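Side-chain contacts in fructose-bisphosphate aldolase (Thermus caldophilus, PDB 2FJK), which is a class II aldolase of the TIM-barrel superfamily and holds 1,3-dihydroxyacetonephosphate in a pocket lined by barrel loops: residues A180-G185 with S211-E216; L205-A210 with E237-A242. All blocks are in the same frame, centred on the assembly; numbering follows the deposited sequence.

Interaction 1 (A180-G185 with S211-E216). With 13P (1,3-dihydroxyacetonephosphate), chain E.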
# COMPACT_ATOMS: atom_id res chain seq x y z
N ALA A 180 -3.70 29.44 21.73
CA ALA A 180 -4.31 29.37 23.05
C ALA A 180 -4.81 30.72 23.59
O ALA A 180 -5.29 30.79 24.73
CB ALA A 180 -3.33 28.76 24.04
N TYR A 181 -4.72 31.78 22.80
CA TYR A 181 -5.18 33.09 23.27
C TYR A 181 -6.20 33.68 22.31
O TYR A 181 -5.91 34.62 21.58
CB TYR A 181 -3.98 34.05 23.41
CG TYR A 181 -2.88 33.47 24.27
CD1 TYR A 181 -1.71 32.97 23.71
CD2 TYR A 181 -3.03 33.40 25.66
CE1 TYR A 181 -0.71 32.41 24.51
CE2 TYR A 181 -2.05 32.84 26.46
CZ TYR A 181 -0.89 32.35 25.88
OH TYR A 181 0.06 31.78 26.69
N LYS A 182 -7.41 33.13 22.36
CA LYS A 182 -8.48 33.55 21.48
C LYS A 182 -9.24 34.82 21.88
O LYS A 182 -10.14 35.25 21.16
CB LYS A 182 -9.46 32.38 21.29
CG LYS A 182 -8.76 31.10 20.84
CD LYS A 182 -9.75 29.99 20.49
CE LYS A 182 -9.02 28.70 20.15
NZ LYS A 182 -7.99 28.90 19.09
N GLY A 183 -8.89 35.42 23.01
CA GLY A 183 -9.57 36.64 23.44
C GLY A 183 -9.90 36.73 24.93
O GLY A 183 -10.26 35.74 25.55
N LYS A 184 -9.77 37.93 25.50
CA LYS A 184 -10.06 38.12 26.91
C LYS A 184 -11.48 37.65 27.22
O LYS A 184 -12.42 37.96 26.48
CB LYS A 184 -9.92 39.60 27.31
CG LYS A 184 -8.48 40.12 27.28
CD LYS A 184 -8.38 41.49 27.93
CE LYS A 184 -6.94 42.00 27.94
NZ LYS A 184 -6.83 43.35 28.58
N GLY A 185 -11.64 36.91 28.30
CA GLY A 185 -12.95 36.41 28.64
C GLY A 185 -13.44 35.56 27.48
O GLY A 185 -12.64 35.05 26.70
N SER A 211 -10.44 25.52 19.01
CA SER A 211 -10.10 24.83 20.25
C SER A 211 -10.82 25.47 21.45
O SER A 211 -11.14 26.66 21.43
CB SER A 211 -8.59 24.85 20.49
OG SER A 211 -7.95 23.75 19.86
N ALA A 212 -11.05 24.68 22.49
CA ALA A 212 -11.73 25.14 23.69
C ALA A 212 -10.72 25.61 24.74
O ALA A 212 -11.03 26.43 25.60
CB ALA A 212 -12.62 24.02 24.26
N VAL A 213 -9.51 25.07 24.66
CA VAL A 213 -8.46 25.43 25.59
C VAL A 213 -9.01 25.44 27.02
O VAL A 213 -8.93 26.44 27.73
CB VAL A 213 -7.90 26.83 25.25
CG1 VAL A 213 -6.50 26.99 25.83
CG2 VAL A 213 -7.89 27.03 23.72
N PRO A 214 -9.59 24.30 27.46
CA PRO A 214 -10.17 24.13 28.80
C PRO A 214 -9.26 24.55 29.94
O PRO A 214 -8.07 24.22 29.95
CB PRO A 214 -10.54 22.65 28.84
CG PRO A 214 -9.55 22.03 27.89
CD PRO A 214 -9.55 23.01 26.75
N GLN A 215 -9.83 25.26 30.91
CA GLN A 215 -9.10 25.76 32.06
C GLN A 215 -8.37 24.65 32.80
O GLN A 215 -7.18 24.78 33.11
CB GLN A 215 -10.05 26.50 33.00
CG GLN A 215 -9.37 27.20 34.17
CD GLN A 215 -8.23 28.11 33.74
OE1 GLN A 215 -8.36 28.90 32.81
NE2 GLN A 215 -7.10 28.01 34.44
N GLU A 216 -9.08 23.56 33.09
CA GLU A 216 -8.47 22.45 33.80
C GLU A 216 -7.21 21.98 33.07
O GLU A 216 -6.20 21.67 33.70
CB GLU A 216 -9.47 21.28 33.94
CG GLU A 216 -10.60 21.28 32.91
CD GLU A 216 -11.63 22.38 33.15
OE1 GLU A 216 -12.20 22.44 34.26
OE2 GLU A 216 -11.88 23.19 32.21
P 13P E . -6.58 25.75 17.01
O1P 13P E . -5.12 26.33 17.33
O2P 13P E . -7.62 26.72 17.71
O3P 13P E . -6.71 24.32 17.61
O1 13P E . -6.77 25.71 15.41
C1 13P E . -7.55 24.66 14.84
C2 13P E . -7.77 25.06 13.40
O2 13P E . -8.22 26.18 13.15
C3 13P E . -7.44 24.10 12.26
O3 13P E . -7.62 24.74 11.01

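Interaction 2 (L205-A210 with E237-A242). With 13P (1,3-dihydroxyacetonephosphate), chain E.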
# COMPACT_ATOMS: atom_id res chain seq x y z
N LEU A 205 -20.33 24.50 5.94
CA LEU A 205 -19.46 25.54 6.49
C LEU A 205 -18.38 24.97 7.38
O LEU A 205 -18.58 23.93 8.02
CB LEU A 205 -20.28 26.56 7.27
CG LEU A 205 -21.36 27.31 6.49
CD1 LEU A 205 -22.09 28.29 7.39
CD2 LEU A 205 -20.76 28.03 5.29
N VAL A 206 -17.25 25.67 7.45
CA VAL A 206 -16.11 25.23 8.25
C VAL A 206 -15.62 26.24 9.26
O VAL A 206 -15.47 27.43 8.96
CB VAL A 206 -14.94 24.86 7.33
CG1 VAL A 206 -13.85 24.16 8.13
CG2 VAL A 206 -15.45 24.01 6.19
N LEU A 207 -15.35 25.77 10.47
CA LEU A 207 -14.89 26.62 11.55
C LEU A 207 -13.49 26.25 12.05
O LEU A 207 -13.31 25.20 12.67
CB LEU A 207 -15.88 26.55 12.72
CG LEU A 207 -15.70 27.54 13.87
CD1 LEU A 207 -15.87 28.96 13.34
CD2 LEU A 207 -16.72 27.24 14.96
N HIS A 208 -12.51 27.10 11.78
CA HIS A 208 -11.15 26.85 12.25
C HIS A 208 -10.88 27.58 13.54
O HIS A 208 -11.74 28.31 14.03
CB HIS A 208 -10.12 27.28 11.19
CG HIS A 208 -10.07 26.38 10.00
ND1 HIS A 208 -10.92 26.54 8.92
CD2 HIS A 208 -9.31 25.29 9.73
CE1 HIS A 208 -10.67 25.58 8.04
NE2 HIS A 208 -9.71 24.81 8.51
N GLY A 209 -9.69 27.38 14.10
CA GLY A 209 -9.31 28.03 15.34
C GLY A 209 -10.40 27.84 16.37
O GLY A 209 -10.75 28.77 17.10
N ALA A 210 -10.94 26.63 16.43
CA ALA A 210 -12.04 26.35 17.34
C ALA A 210 -11.71 25.60 18.63
O ALA A 210 -12.62 25.10 19.28
CB ALA A 210 -13.15 25.62 16.59
N GLU A 237 -20.73 26.42 24.17
CA GLU A 237 -22.06 26.81 23.72
C GLU A 237 -22.01 27.50 22.36
O GLU A 237 -22.89 27.30 21.52
CB GLU A 237 -22.74 27.70 24.76
CG GLU A 237 -22.99 26.99 26.10
CD GLU A 237 -23.81 25.71 25.95
OE1 GLU A 237 -24.89 25.77 25.32
OE2 GLU A 237 -23.38 24.65 26.46
N ASP A 238 -20.97 28.30 22.13
CA ASP A 238 -20.83 28.98 20.85
C ASP A 238 -20.58 27.94 19.77
O ASP A 238 -21.01 28.10 18.63
CB ASP A 238 -19.68 29.99 20.89
CG ASP A 238 -20.08 31.27 21.59
OD1 ASP A 238 -21.17 31.78 21.27
OD2 ASP A 238 -19.31 31.75 22.45
N ILE A 239 -19.89 26.87 20.13
CA ILE A 239 -19.64 25.80 19.17
C ILE A 239 -20.98 25.14 18.81
O ILE A 239 -21.25 24.86 17.65
CB ILE A 239 -18.67 24.73 19.76
CG1 ILE A 239 -17.27 25.34 19.91
CG2 ILE A 239 -18.64 23.49 18.85
CD1 ILE A 239 -16.57 25.65 18.59
N LYS A 240 -21.83 24.93 19.81
CA LYS A 240 -23.12 24.30 19.58
C LYS A 240 -24.04 25.11 18.67
O LYS A 240 -24.61 24.59 17.71
CB LYS A 240 -23.84 24.03 20.91
CG LYS A 240 -23.27 22.87 21.70
CD LYS A 240 -23.99 22.74 23.03
CE LYS A 240 -23.46 21.56 23.83
NZ LYS A 240 -24.14 21.46 25.16
N LYS A 241 -24.19 26.39 18.98
CA LYS A 241 -25.04 27.27 18.19
C LYS A 241 -24.49 27.35 16.77
O LYS A 241 -25.23 27.19 15.80
CB LYS A 241 -25.08 28.66 18.82
CG LYS A 241 -26.10 29.61 18.21
CD LYS A 241 -26.14 30.90 19.02
CE LYS A 241 -27.22 31.86 18.53
NZ LYS A 241 -27.31 33.06 19.40
N ALA A 242 -23.19 27.59 16.66
CA ALA A 242 -22.55 27.69 15.36
C ALA A 242 -22.85 26.44 14.54
O ALA A 242 -23.12 26.52 13.34
CB ALA A 242 -21.04 27.88 15.51
P 13P E . -6.58 25.75 17.01
O1P 13P E . -5.12 26.33 17.33
O2P 13P E . -7.62 26.72 17.71
O3P 13P E . -6.71 24.32 17.61
O1 13P E . -6.77 25.71 15.41
C1 13P E . -7.55 24.66 14.84
C2 13P E . -7.77 25.06 13.40
O2 13P E . -8.22 26.18 13.15
C3 13P E . -7.44 24.10 12.26
O3 13P E . -7.62 24.74 11.01

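Interaction 1 (A180-G185 with S211-E216)
K182 leaves its backbone with CG anti to the carbonyl carbon (chi1 -53°), runs extended through chi2 and chi3, and then bends at chi4 (-54°), a kink that carries NZ past S211 to the phosphate of 1,3-dihydroxyacetonephosphate. The methylene just before the amine does the touching: K182 CE lies 3.2 Å from the carbonyl oxygen S211 O. K182 CE also touches V213 CG2, at 4.1 Å. The other branch of the valine, V213 CG1, stands anti to its backbone N and packs against A180 CB at 4.0 Å. V213 thus spreads one methyl to each partner, a task suited to a beta-branched residue, while A180 offers a single small methyl. Beyond this apolar patch the contact turns polar. K182 NZ donates to ligand atom O2P over 2.6 Å, and the hydroxyl S211 OG donates to O3P, also at 2.6 Å. The amide S211 N adds a weak bond to O2P, 3.3 Å long but fairly straight at 162°. Lysine suits the place because its long chain spans the gap and its ammonium has several hydrogens to share: NZ is also hydrogen-bonded to S177 O and G179 O, which fix its direction. D255 N bonds S211 OG from the start of helix 254-270. Two separate loops therefore grip one phosphate, and the positive charge of K182 would probably help to balance the anion.

Interaction 2 (L205-A210 with E237-A242)
I239 and L207 have the most surface buried here, and they meet through their ends: L207 CD2 touches I239 CD1 at 4.0 Å, the two side chains crossing at a slant. I239 reaches segment 205-210 only with its terminal methyl. From a helical backbone its CG1 is anti to the carbonyl carbon (chi1 -69°), and chi2 of -68° swings I239 CD1 toward the end of the strand and the loop beyond it, where it sits against A210 CB at 4.0 Å as well as against the leucine. One long aliphatic arm thus serves two partners, whereas A210 needs just its methyl because the loop backbone already comes close. L207 CD2 also approaches A242 CB, at 4.4 Å. A242 and I239 stand three residues apart on one helical face, so the leucine methyl meets both, and the small side chain of A242 lets the helix backbone lie close to the leucine. The contact is wholly apolar and buried, behind a loop whose H208, G209 and A210 belong to the 1,3-dihydroxyacetonephosphate pocket. Strand 205-207 is hydrogen-bonded to strand 247-252 and, through V206, to the 171-172 region; helix 236-244 packs on it from outside, with L194 of helix 191-200 against A242.

Overall arrangement
Along the chain the order is 180-185, 205-210, 211-216 and 237-242, so the two contacts cross. Interaction 1 closes a loop that runs through helix 191-200 and strand 205-207; interaction 2 closes one that starts on that strand, passes helix 215-223 and ends on helix 236-244. Because 205-210 leads directly into 211-216, the shared stretch belongs to both loops, and K182 NZ lies 3.4 Å from G209 O where they touch. Their centres are about 14 Å apart. Interaction 1 joins the loops at the phosphate end of 1,3-dihydroxyacetonephosphate, while interaction 2 seats an outer helix against the strand leading to that pocket.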